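Local structure of ASCH domain-containing protein (Pyrococcus horikoshii, 2Z0T) at residues E62-E67 / K84-F89; G24-E29 / Q88-E93; Y57-E62 / E93-Y98. The protein is of unknown precise function but probably binds RNA, as a small ASCH domain of the PUA-like clan. All blocks are in the same frame, centred on the assembly; numbering follows the deposited sequence.

Interaction 1 (E62-E67 / K84-F89); sequences EMLEKE and KVYRQF
The carbonyl O of Met-63, whose side chain meets Tyr-86 across this contact, accepts a helical hydrogen bond from Glu-67 N at 2.9 Å; Tyr-86 O is held at the same distance by Phe-89 N. Both carbonyls are thus held by their own chain, and the contact itself is made by side chains. Met-63 starts with CG anti to its own backbone N (chi1 -177°) and then bends twice, which swings the terminal methyl round to the phenol. CE lies 3.4 Å from Tyr-86 OH and 3.8 Å from CZ of the same ring, and the two side chains cross at about a right angle. An unbranched, flexible thioether suits this place because it can fold to fit a rigid ring. Leu-64 comes from another side: its CD2 sits near the ring plane, at the edge, 4.0 Å from Tyr-86 CE2. In this ASCH domain the contact joins helix 60-67 to helix 79-87, and the aromatic ring spans most of the gap between them, since the closest CA atoms, those of Leu-64 and Tyr-86, are 10.7 Å apart. Tyr-86 also stacks on Phe-60 and touches Val-72 and Leu-73, while Met-63 packs on Val-100 and Ala-102 of strand 100-107, which brings this side of helix 60-67 against that strand.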
loop_
_atom_site.group_PDB
_atom_site.type_symbol
_atom_site.label_atom_id
_atom_site.label_comp_id
_atom_site.label_asym_id
_atom_site.label_seq_id
_atom_site.Cartn_x
_atom_site.Cartn_y
_atom_site.Cartn_z
ATOM N N GLU A 62 -8.865 4.829 -8.532
ATOM C CA GLU A 62 -10.034 4.573 -7.694
ATOM C C GLU A 62 -9.658 4.307 -6.242
ATOM O O GLU A 62 -10.334 4.770 -5.324
ATOM C CB GLU A 62 -10.839 3.398 -8.250
ATOM C CG GLU A 62 -11.535 3.731 -9.559
ATOM C CD GLU A 62 -12.405 2.602 -10.061
ATOM O OE1 GLU A 62 -13.327 2.189 -9.326
ATOM O OE2 GLU A 62 -12.168 2.131 -11.193
ATOM N N MET A 63 -8.575 3.564 -6.035
ATOM C CA MET A 63 -8.114 3.271 -4.686
ATOM C C MET A 63 -7.773 4.577 -3.966
ATOM O O MET A 63 -8.186 4.792 -2.829
ATOM C CB MET A 63 -6.885 2.350 -4.737
ATOM C CG MET A 63 -6.348 1.920 -3.372
ATOM S SD MET A 63 -5.150 3.080 -2.673
ATOM C CE MET A 63 -3.750 2.750 -3.746
ATOM N N LEU A 64 -7.036 5.461 -4.637
ATOM C CA LEU A 64 -6.656 6.733 -4.034
ATOM C C LEU A 64 -7.851 7.634 -3.722
ATOM O O LEU A 64 -7.888 8.280 -2.677
ATOM C CB LEU A 64 -5.667 7.478 -4.943
ATOM C CG LEU A 64 -4.277 6.839 -5.064
ATOM C CD1 LEU A 64 -3.431 7.619 -6.059
ATOM C CD2 LEU A 64 -3.602 6.812 -3.701
ATOM N N GLU A 65 -8.829 7.673 -4.623
ATOM C CA GLU A 65 -10.009 8.509 -4.416
ATOM C C GLU A 65 -10.842 8.039 -3.223
ATOM O O GLU A 65 -11.359 8.851 -2.455
ATOM C CB GLU A 65 -10.867 8.521 -5.687
ATOM C CG GLU A 65 -10.075 8.904 -6.934
ATOM C CD GLU A 65 -10.931 9.033 -8.179
ATOM O OE1 GLU A 65 -11.750 8.129 -8.449
ATOM O OE2 GLU A 65 -10.767 10.041 -8.899
ATOM N N LYS A 66 -10.948 6.725 -3.061
ATOM C CA LYS A 66 -11.727 6.133 -1.977
ATOM C C LYS A 66 -10.996 6.158 -0.632
ATOM O O LYS A 66 -11.592 6.458 0.404
ATOM C CB LYS A 66 -12.087 4.689 -2.341
ATOM C CG LYS A 66 -13.005 3.981 -1.353
ATOM C CD LYS A 66 -14.390 4.598 -1.334
ATOM C CE LYS A 66 -15.355 3.751 -0.522
ATOM N NZ LYS A 66 -15.586 2.422 -1.151
ATOM N N GLU A 67 -9.705 5.844 -0.653
ATOM C CA GLU A 67 -8.906 5.812 0.570
ATOM C C GLU A 67 -8.418 7.188 1.030
ATOM O O GLU A 67 -8.084 7.374 2.203
ATOM C CB GLU A 67 -7.697 4.890 0.376
ATOM C CG GLU A 67 -8.044 3.434 0.066
ATOM C CD GLU A 67 -8.757 2.736 1.210
ATOM O OE1 GLU A 67 -8.571 3.153 2.371
ATOM O OE2 GLU A 67 -9.491 1.757 0.949
ATOM N N LYS A 84 0.963 8.593 -10.864
ATOM C CA LYS A 84 2.322 8.625 -11.403
ATOM C C LYS A 84 3.287 7.904 -10.468
ATOM O O LYS A 84 4.186 7.193 -10.916
ATOM C CB LYS A 84 2.798 10.067 -11.598
ATOM C CG LYS A 84 2.459 10.664 -12.953
ATOM C CD LYS A 84 3.192 11.982 -13.161
ATOM C CE LYS A 84 3.044 12.484 -14.588
ATOM N NZ LYS A 84 3.778 13.764 -14.795
ATOM N N VAL A 85 3.101 8.101 -9.167
ATOM C CA VAL A 85 3.951 7.452 -8.177
ATOM C C VAL A 85 3.917 5.942 -8.383
ATOM O O VAL A 85 4.960 5.288 -8.441
ATOM C CB VAL A 85 3.485 7.772 -6.736
ATOM C CG1 VAL A 85 4.335 7.004 -5.727
ATOM C CG2 VAL A 85 3.584 9.268 -6.476
ATOM N N TYR A 86 2.712 5.389 -8.502
ATOM C CA TYR A 86 2.555 3.952 -8.696
ATOM C C TYR A 86 3.052 3.466 -10.051
ATOM O O TYR A 86 3.538 2.341 -10.167
ATOM C CB TYR A 86 1.085 3.549 -8.514
ATOM C CG TYR A 86 0.635 3.576 -7.074
ATOM C CD1 TYR A 86 1.211 2.726 -6.129
ATOM C CD2 TYR A 86 -0.348 4.466 -6.647
ATOM C CE1 TYR A 86 0.820 2.762 -4.794
ATOM C CE2 TYR A 86 -0.747 4.511 -5.316
ATOM C CZ TYR A 86 -0.159 3.659 -4.396
ATOM O OH TYR A 86 -0.543 3.715 -3.081
ATOM N N ARG A 87 2.945 4.312 -11.071
ATOM C CA ARG A 87 3.380 3.922 -12.405
ATOM C C ARG A 87 4.881 3.658 -12.459
ATOM O O ARG A 87 5.364 2.949 -13.340
ATOM C CB ARG A 87 2.999 4.990 -13.431
ATOM C CG ARG A 87 3.028 4.472 -14.864
ATOM C CD ARG A 87 2.067 3.298 -15.022
ATOM N NE ARG A 87 0.681 3.720 -14.859
ATOM C CZ ARG A 87 -0.290 2.948 -14.382
ATOM N NH1 ARG A 87 -0.034 1.702 -14.009
ATOM N NH2 ARG A 87 -1.524 3.424 -14.285
ATOM N N GLN A 88 5.619 4.224 -11.512
ATOM C CA GLN A 88 7.059 4.016 -11.470
ATOM C C GLN A 88 7.348 2.586 -11.021
ATOM O O GLN A 88 8.401 2.027 -11.328
ATOM C CB GLN A 88 7.709 5.009 -10.504
ATOM C CG GLN A 88 7.371 6.461 -10.803
ATOM C CD GLN A 88 7.604 6.825 -12.259
ATOM O OE1 GLN A 88 8.716 6.688 -12.776
ATOM N NE2 GLN A 88 6.553 7.288 -12.931
ATOM N N PHE A 89 6.393 1.997 -10.304
ATOM C CA PHE A 89 6.529 0.634 -9.797
ATOM C C PHE A 89 5.738 -0.391 -10.600
ATOM O O PHE A 89 6.211 -1.501 -10.843
ATOM C CB PHE A 89 6.022 0.539 -8.352
ATOM C CG PHE A 89 6.723 1.445 -7.387
ATOM C CD1 PHE A 89 8.071 1.267 -7.094
ATOM C CD2 PHE A 89 6.021 2.452 -6.733
ATOM C CE1 PHE A 89 8.708 2.079 -6.160
ATOM C CE2 PHE A 89 6.647 3.269 -5.799
ATOM C CZ PHE A 89 7.993 3.081 -5.511
#

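Interaction 2 (G24-E29 / Q88-E93); sequences GRLYDE and QFYDEE
Strand 22-26, an outermost strand of the mixed sheet, is met here by the loop that links helix 79-87 to helix 92-98, with the ring of Tyr-90 laid against Leu-26. Leu-26 CG stands over one face of that ring, 3.9 Å from its centroid and 29° off the normal, a CH-pi contact. Leu-26 CD1 carries the contact to the CG-CD1 side of the ring, where it presses to 3.3 Å from Tyr-90 CD1, a tight fit. The opposite face carries the CB of Phe-89, so the ring is sandwiched between a strand leucine and its own neighbour in the loop. Phe-60 also meets the ring, the two planes about 15° apart. The phenol end does polar work. Two waters lie at the ring edge, in its plane: one joins Tyr-90 OH (2.8 Å) to Gly-24 O, the other joins Tyr-90 OH (2.9 Å) to Arg-25 NH1. Arg-25 CD also approaches Tyr-90 OH directly, at 3.6 Å, with the guanidinium turned 48° from the ring plane. That guanidinium is fixed mainly by others, NE pairing with Glu-23 and NH2 with Gly-6 O. Beyond the ring, Asp-91 takes the N-cap position of helix 92-98 and accepts from Arg-94 N. A leucine here has neither hydroxyl nor ring; the two waters would probably be left without their link to the loop, and Leu-26 would face a gap. Tyrosine suits the place because it is two-natured: its faces take hydrocarbon, whereas its hydroxyl, through water, can serve a strand carbonyl and a cation at once.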
loop_
_atom_site.group_PDB
_atom_site.type_symbol
_atom_site.label_atom_id
_atom_site.label_comp_id
_atom_site.label_asym_id
_atom_site.label_seq_id
_atom_site.Cartn_x
_atom_site.Cartn_y
_atom_site.Cartn_z
ATOM N N GLY A 24 -0.645 0.786 -0.633
ATOM C CA GLY A 24 -1.236 0.363 -1.888
ATOM C C GLY A 24 -0.278 -0.540 -2.636
ATOM O O GLY A 24 0.920 -0.265 -2.694
ATOM N N ARG A 25 -0.811 -1.616 -3.206
ATOM C CA ARG A 25 -0.023 -2.591 -3.950
ATOM C C ARG A 25 -0.872 -3.168 -5.071
ATOM O O ARG A 25 -2.086 -2.966 -5.109
ATOM C CB ARG A 25 0.375 -3.753 -3.034
ATOM C CG ARG A 25 1.307 -3.387 -1.910
ATOM C CD ARG A 25 2.746 -3.462 -2.356
ATOM N NE ARG A 25 3.608 -2.772 -1.407
ATOM C CZ ARG A 25 4.890 -3.051 -1.219
ATOM N NH1 ARG A 25 5.473 -4.020 -1.915
ATOM N NH2 ARG A 25 5.584 -2.357 -0.330
ATOM N N LEU A 26 -0.231 -3.884 -5.987
ATOM C CA LEU A 26 -0.973 -4.553 -7.042
ATOM C C LEU A 26 -1.599 -5.727 -6.306
ATOM O O LEU A 26 -0.955 -6.333 -5.445
ATOM C CB LEU A 26 -0.038 -5.096 -8.124
ATOM C CG LEU A 26 0.433 -4.135 -9.212
ATOM C CD1 LEU A 26 1.455 -4.833 -10.098
ATOM C CD2 LEU A 26 -0.764 -3.672 -10.031
ATOM N N TYR A 27 -2.849 -6.039 -6.623
ATOM C CA TYR A 27 -3.527 -7.161 -5.990
ATOM C C TYR A 27 -3.065 -8.397 -6.760
ATOM O O TYR A 27 -3.859 -9.074 -7.410
ATOM C CB TYR A 27 -5.044 -6.969 -6.104
ATOM C CG TYR A 27 -5.887 -8.004 -5.391
ATOM C CD1 TYR A 27 -5.616 -8.376 -4.072
ATOM C CD2 TYR A 27 -6.995 -8.573 -6.020
ATOM C CE1 TYR A 27 -6.433 -9.289 -3.399
ATOM C CE2 TYR A 27 -7.817 -9.482 -5.355
ATOM C CZ TYR A 27 -7.528 -9.833 -4.046
ATOM O OH TYR A 27 -8.339 -10.728 -3.391
ATOM N N ASP A 28 -1.763 -8.667 -6.690
ATOM C CA ASP A 28 -1.165 -9.796 -7.394
ATOM C C ASP A 28 -1.197 -11.096 -6.596
ATOM O O ASP A 28 -1.779 -11.164 -5.514
ATOM C CB ASP A 28 0.277 -9.465 -7.796
ATOM C CG ASP A 28 1.104 -8.940 -6.637
ATOM O OD1 ASP A 28 0.890 -9.396 -5.496
ATOM O OD2 ASP A 28 1.977 -8.077 -6.869
ATOM N N GLU A 29 -0.566 -12.134 -7.139
ATOM C CA GLU A 29 -0.549 -13.438 -6.485
ATOM C C GLU A 29 -0.059 -13.386 -5.037
ATOM O O GLU A 29 -0.640 -14.020 -4.151
ATOM C CB GLU A 29 0.313 -14.420 -7.288
ATOM C CG GLU A 29 -0.159 -14.617 -8.727
ATOM C CD GLU A 29 0.462 -13.629 -9.705
ATOM O OE1 GLU A 29 0.867 -12.523 -9.284
ATOM O OE2 GLU A 29 0.534 -13.961 -10.910
ATOM N N GLN A 88 5.619 4.224 -11.512
ATOM C CA GLN A 88 7.059 4.016 -11.470
ATOM C C GLN A 88 7.348 2.586 -11.021
ATOM O O GLN A 88 8.401 2.027 -11.328
ATOM C CB GLN A 88 7.709 5.009 -10.504
ATOM C CG GLN A 88 7.371 6.461 -10.803
ATOM C CD GLN A 88 7.604 6.825 -12.259
ATOM O OE1 GLN A 88 8.716 6.688 -12.776
ATOM N NE2 GLN A 88 6.553 7.288 -12.931
ATOM N N PHE A 89 6.393 1.997 -10.304
ATOM C CA PHE A 89 6.529 0.634 -9.797
ATOM C C PHE A 89 5.738 -0.391 -10.600
ATOM O O PHE A 89 6.211 -1.501 -10.843
ATOM C CB PHE A 89 6.022 0.539 -8.352
ATOM C CG PHE A 89 6.723 1.445 -7.387
ATOM C CD1 PHE A 89 8.071 1.267 -7.094
ATOM C CD2 PHE A 89 6.021 2.452 -6.733
ATOM C CE1 PHE A 89 8.708 2.079 -6.160
ATOM C CE2 PHE A 89 6.647 3.269 -5.799
ATOM C CZ PHE A 89 7.993 3.081 -5.511
ATOM N N TYR A 90 4.526 -0.015 -10.999
ATOM C CA TYR A 90 3.639 -0.932 -11.702
ATOM C C TYR A 90 3.104 -0.427 -13.034
ATOM O O TYR A 90 2.550 0.669 -13.116
ATOM C CB TYR A 90 2.456 -1.259 -10.788
ATOM C CG TYR A 90 2.852 -1.474 -9.342
ATOM C CD1 TYR A 90 3.621 -2.573 -8.967
ATOM C CD2 TYR A 90 2.470 -0.568 -8.350
ATOM C CE1 TYR A 90 4.002 -2.770 -7.643
ATOM C CE2 TYR A 90 2.847 -0.757 -7.017
ATOM C CZ TYR A 90 3.614 -1.859 -6.675
ATOM O OH TYR A 90 4.017 -2.042 -5.370
ATOM N N ASP A 91 3.245 -1.251 -14.067
ATOM C CA ASP A 91 2.766 -0.891 -15.397
ATOM C C ASP A 91 1.260 -1.093 -15.503
ATOM O O ASP A 91 0.660 -1.841 -14.728
ATOM C CB ASP A 91 3.460 -1.727 -16.472
ATOM C CG ASP A 91 3.351 -3.211 -16.216
ATOM O OD1 ASP A 91 4.204 -3.747 -15.479
ATOM O OD2 ASP A 91 2.406 -3.840 -16.737
ATOM N N GLU A 92 0.664 -0.430 -16.486
ATOM C CA GLU A 92 -0.772 -0.499 -16.713
ATOM C C GLU A 92 -1.288 -1.907 -17.009
ATOM O O GLU A 92 -2.396 -2.258 -16.606
ATOM C CB GLU A 92 -1.146 0.448 -17.851
ATOM C CG GLU A 92 -0.660 1.871 -17.619
ATOM C CD GLU A 92 -0.833 2.754 -18.839
ATOM O OE1 GLU A 92 -1.986 3.099 -19.170
ATOM O OE2 GLU A 92 0.189 3.095 -19.468
ATOM N N GLU A 93 -0.503 -2.718 -17.710
ATOM C CA GLU A 93 -0.947 -4.076 -18.013
ATOM C C GLU A 93 -1.157 -4.888 -16.737
ATOM O O GLU A 93 -2.142 -5.618 -16.612
ATOM C CB GLU A 93 0.058 -4.783 -18.924
ATOM C CG GLU A 93 -0.030 -4.359 -20.381
ATOM C CD GLU A 93 -1.390 -4.658 -20.994
ATOM O OE1 GLU A 93 -1.828 -5.826 -20.927
ATOM O OE2 GLU A 93 -2.017 -3.728 -21.543
HETATM O O HOH W 1 3.469 0.096 -3.710
HETATM O O HOH W 2 5.104 -4.675 -4.726
#

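Interaction 3 (Y57-E62 / E93-Y98); sequences YSSFKE and EREKKY
Among the hydrogen bonds, one joins the segments directly: Phe-60 N donates to Glu-95 OE2 at 2.9 Å, nearly straight at 164°. The donor meets the oxygen on its anti side and 33° out of the carboxylate plane. Water 4 donates to the same OE2 at 2.6 Å and accepts from Lys-61 N, so two successive amides of the first helical turn are served by one carboxylate oxygen, directly and through water. Glu-95 leaves its backbone on the side away from N and stays extended to the carboxylate, a straight arm long enough to span the gap. A second water lies within bonding distance of both Ser-58 O and Glu-95 O and can link them, though it may share its protons with other acceptors. These bonds lie where helix 92-98 of the ASCH fold faces the start of helix 60-67. There Ser-59 is the N-cap, its OG accepting from Glu-62 N at 3.2 Å; a small hydroxyl residue suits this role, and the positive end of the helix probably also steadies the carboxylate. Charge pairing engages the other oxygen: Glu-95 OE1 forms a salt bridge with Arg-87 NH2, and a weaker one, at 3.4 Å, with Lys-96 NZ. In van der Waals contact, Ser-59 CB is 3.2 Å from Glu-95 OE2, and Phe-60 CD2 is 3.5 Å from Glu-95 CD, ring and carboxylate planes standing 53° apart.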
loop_
_atom_site.group_PDB
_atom_site.type_symbol
_atom_site.label_atom_id
_atom_site.label_comp_id
_atom_site.label_asym_id
_atom_site.label_seq_id
_atom_site.Cartn_x
_atom_site.Cartn_y
_atom_site.Cartn_z
ATOM N N TYR A 57 -9.542 -2.649 -5.412
ATOM C CA TYR A 57 -10.058 -1.748 -6.439
ATOM C C TYR A 57 -9.596 -2.179 -7.827
ATOM O O TYR A 57 -8.728 -3.037 -7.966
ATOM C CB TYR A 57 -9.570 -0.326 -6.150
ATOM C CG TYR A 57 -9.997 0.190 -4.793
ATOM C CD1 TYR A 57 -11.244 0.788 -4.613
ATOM C CD2 TYR A 57 -9.169 0.042 -3.679
ATOM C CE1 TYR A 57 -11.656 1.227 -3.355
ATOM C CE2 TYR A 57 -9.572 0.476 -2.418
ATOM C CZ TYR A 57 -10.816 1.067 -2.265
ATOM O OH TYR A 57 -11.220 1.489 -1.020
ATOM N N SER A 58 -10.183 -1.581 -8.861
ATOM C CA SER A 58 -9.808 -1.922 -10.224
ATOM C C SER A 58 -8.603 -1.101 -10.683
ATOM O O SER A 58 -7.952 -1.450 -11.666
ATOM C CB SER A 58 -10.983 -1.674 -11.176
ATOM O OG SER A 58 -11.255 -0.289 -11.283
ATOM N N SER A 59 -8.304 -0.015 -9.972
ATOM C CA SER A 59 -7.185 0.845 -10.350
ATOM C C SER A 59 -6.626 1.658 -9.190
ATOM O O SER A 59 -7.265 1.802 -8.146
ATOM C CB SER A 59 -7.623 1.812 -11.454
ATOM O OG SER A 59 -8.522 2.783 -10.945
ATOM N N PHE A 60 -5.427 2.200 -9.388
ATOM C CA PHE A 60 -4.792 3.023 -8.370
ATOM C C PHE A 60 -5.577 4.319 -8.204
ATOM O O PHE A 60 -5.702 4.841 -7.102
ATOM C CB PHE A 60 -3.342 3.323 -8.763
ATOM C CG PHE A 60 -2.426 2.137 -8.624
ATOM C CD1 PHE A 60 -2.164 1.594 -7.368
ATOM C CD2 PHE A 60 -1.851 1.545 -9.743
ATOM C CE1 PHE A 60 -1.343 0.472 -7.229
ATOM C CE2 PHE A 60 -1.031 0.423 -9.618
ATOM C CZ PHE A 60 -0.777 -0.115 -8.356
ATOM N N LYS A 61 -6.107 4.832 -9.310
ATOM C CA LYS A 61 -6.897 6.056 -9.276
ATOM C C LYS A 61 -8.092 5.890 -8.333
ATOM O O LYS A 61 -8.303 6.708 -7.438
ATOM C CB LYS A 61 -7.384 6.398 -10.689
ATOM C CG LYS A 61 -8.300 7.615 -10.780
ATOM C CD LYS A 61 -8.660 7.902 -12.232
ATOM C CE LYS A 61 -9.652 9.051 -12.360
ATOM N NZ LYS A 61 -10.988 8.705 -11.794
ATOM N N GLU A 62 -8.865 4.829 -8.532
ATOM C CA GLU A 62 -10.034 4.573 -7.694
ATOM C C GLU A 62 -9.658 4.307 -6.242
ATOM O O GLU A 62 -10.334 4.770 -5.324
ATOM C CB GLU A 62 -10.839 3.398 -8.250
ATOM C CG GLU A 62 -11.535 3.731 -9.559
ATOM C CD GLU A 62 -12.405 2.602 -10.061
ATOM O OE1 GLU A 62 -13.327 2.189 -9.326
ATOM O OE2 GLU A 62 -12.168 2.131 -11.193
ATOM N N GLU A 93 -0.503 -2.718 -17.710
ATOM C CA GLU A 93 -0.947 -4.076 -18.013
ATOM C C GLU A 93 -1.157 -4.888 -16.737
ATOM O O GLU A 93 -2.142 -5.618 -16.612
ATOM C CB GLU A 93 0.058 -4.783 -18.924
ATOM C CG GLU A 93 -0.030 -4.359 -20.381
ATOM C CD GLU A 93 -1.390 -4.658 -20.994
ATOM O OE1 GLU A 93 -1.828 -5.826 -20.927
ATOM O OE2 GLU A 93 -2.017 -3.728 -21.543
ATOM N N ARG A 94 -0.235 -4.760 -15.785
ATOM C CA ARG A 94 -0.350 -5.484 -14.521
ATOM C C ARG A 94 -1.524 -4.951 -13.706
ATOM O O ARG A 94 -2.250 -5.719 -13.075
ATOM C CB ARG A 94 0.949 -5.361 -13.716
ATOM C CG ARG A 94 2.098 -6.193 -14.267
ATOM C CD ARG A 94 3.441 -5.728 -13.714
ATOM N NE ARG A 94 3.611 -6.008 -12.293
ATOM C CZ ARG A 94 4.569 -5.477 -11.537
ATOM N NH1 ARG A 94 5.442 -4.628 -12.066
ATOM N NH2 ARG A 94 4.666 -5.807 -10.255
ATOM N N GLU A 95 -1.707 -3.633 -13.723
ATOM C CA GLU A 95 -2.797 -2.997 -12.992
ATOM C C GLU A 95 -4.137 -3.535 -13.492
ATOM O O GLU A 95 -5.007 -3.899 -12.704
ATOM C CB GLU A 95 -2.740 -1.475 -13.180
ATOM C CG GLU A 95 -3.807 -0.705 -12.413
ATOM C CD GLU A 95 -3.714 0.793 -12.616
ATOM O OE1 GLU A 95 -2.819 1.239 -13.368
ATOM O OE2 GLU A 95 -4.536 1.529 -12.026
ATOM N N LYS A 96 -4.294 -3.591 -14.809
ATOM C CA LYS A 96 -5.524 -4.094 -15.412
ATOM C C LYS A 96 -5.723 -5.589 -15.163
ATOM O O LYS A 96 -6.848 -6.054 -14.974
ATOM C CB LYS A 96 -5.518 -3.818 -16.921
ATOM C CG LYS A 96 -5.852 -2.377 -17.307
ATOM C CD LYS A 96 -4.949 -1.372 -16.604
ATOM C CE LYS A 96 -5.205 0.054 -17.068
ATOM N NZ LYS A 96 -4.334 1.032 -16.351
ATOM N N LYS A 97 -4.626 -6.338 -15.152
ATOM C CA LYS A 97 -4.680 -7.781 -14.943
ATOM C C LYS A 97 -5.005 -8.228 -13.516
ATOM O O LYS A 97 -5.774 -9.174 -13.312
ATOM C CB LYS A 97 -3.345 -8.411 -15.357
ATOM C CG LYS A 97 -3.260 -9.907 -15.102
ATOM C CD LYS A 97 -1.870 -10.440 -15.395
ATOM C CE LYS A 97 -1.784 -11.935 -15.141
ATOM N NZ LYS A 97 -0.404 -12.450 -15.385
ATOM N N TYR A 98 -4.428 -7.548 -12.532
ATOM C CA TYR A 98 -4.615 -7.920 -11.128
ATOM C C TYR A 98 -5.536 -7.056 -10.280
ATOM O O TYR A 98 -6.143 -7.544 -9.325
ATOM C CB TYR A 98 -3.256 -7.958 -10.427
ATOM C CG TYR A 98 -2.282 -8.960 -10.989
ATOM C CD1 TYR A 98 -2.498 -10.328 -10.844
ATOM C CD2 TYR A 98 -1.135 -8.539 -11.663
ATOM C CE1 TYR A 98 -1.594 -11.257 -11.355
ATOM C CE2 TYR A 98 -0.225 -9.460 -12.179
ATOM C CZ TYR A 98 -0.461 -10.815 -12.021
ATOM O OH TYR A 98 0.435 -11.728 -12.528
HETATM O O HOH W 3 -7.927 -3.946 -12.981
HETATM O O HOH W 4 -4.815 4.142 -11.803
#

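How the interactions relate
Interactions 1 and 2 are buried, whereas interaction 3 is partly buried and nearer the surface, and the chemistry follows: 1 is side-chain packing without a polar bond between its segments; 2 and 3 both use waters, but 3 also has a direct bond from a backbone N-H to a carboxylate. Helix 60-67 serves 1 and 3, helix 92-98 serves 2 and 3, and the 84-93 region runs from 1 into 2. Phe-60 ties the three together, since its ring stacks on Tyr-86 and meets Tyr-90. The salt bridge of Arg-87 with Glu-95 connects 1 and 3, and a hydrogen bond between Tyr-98 OH and Glu-29 connects 2 and 3. Along the chain, 1 is nested within the loop closed by 3.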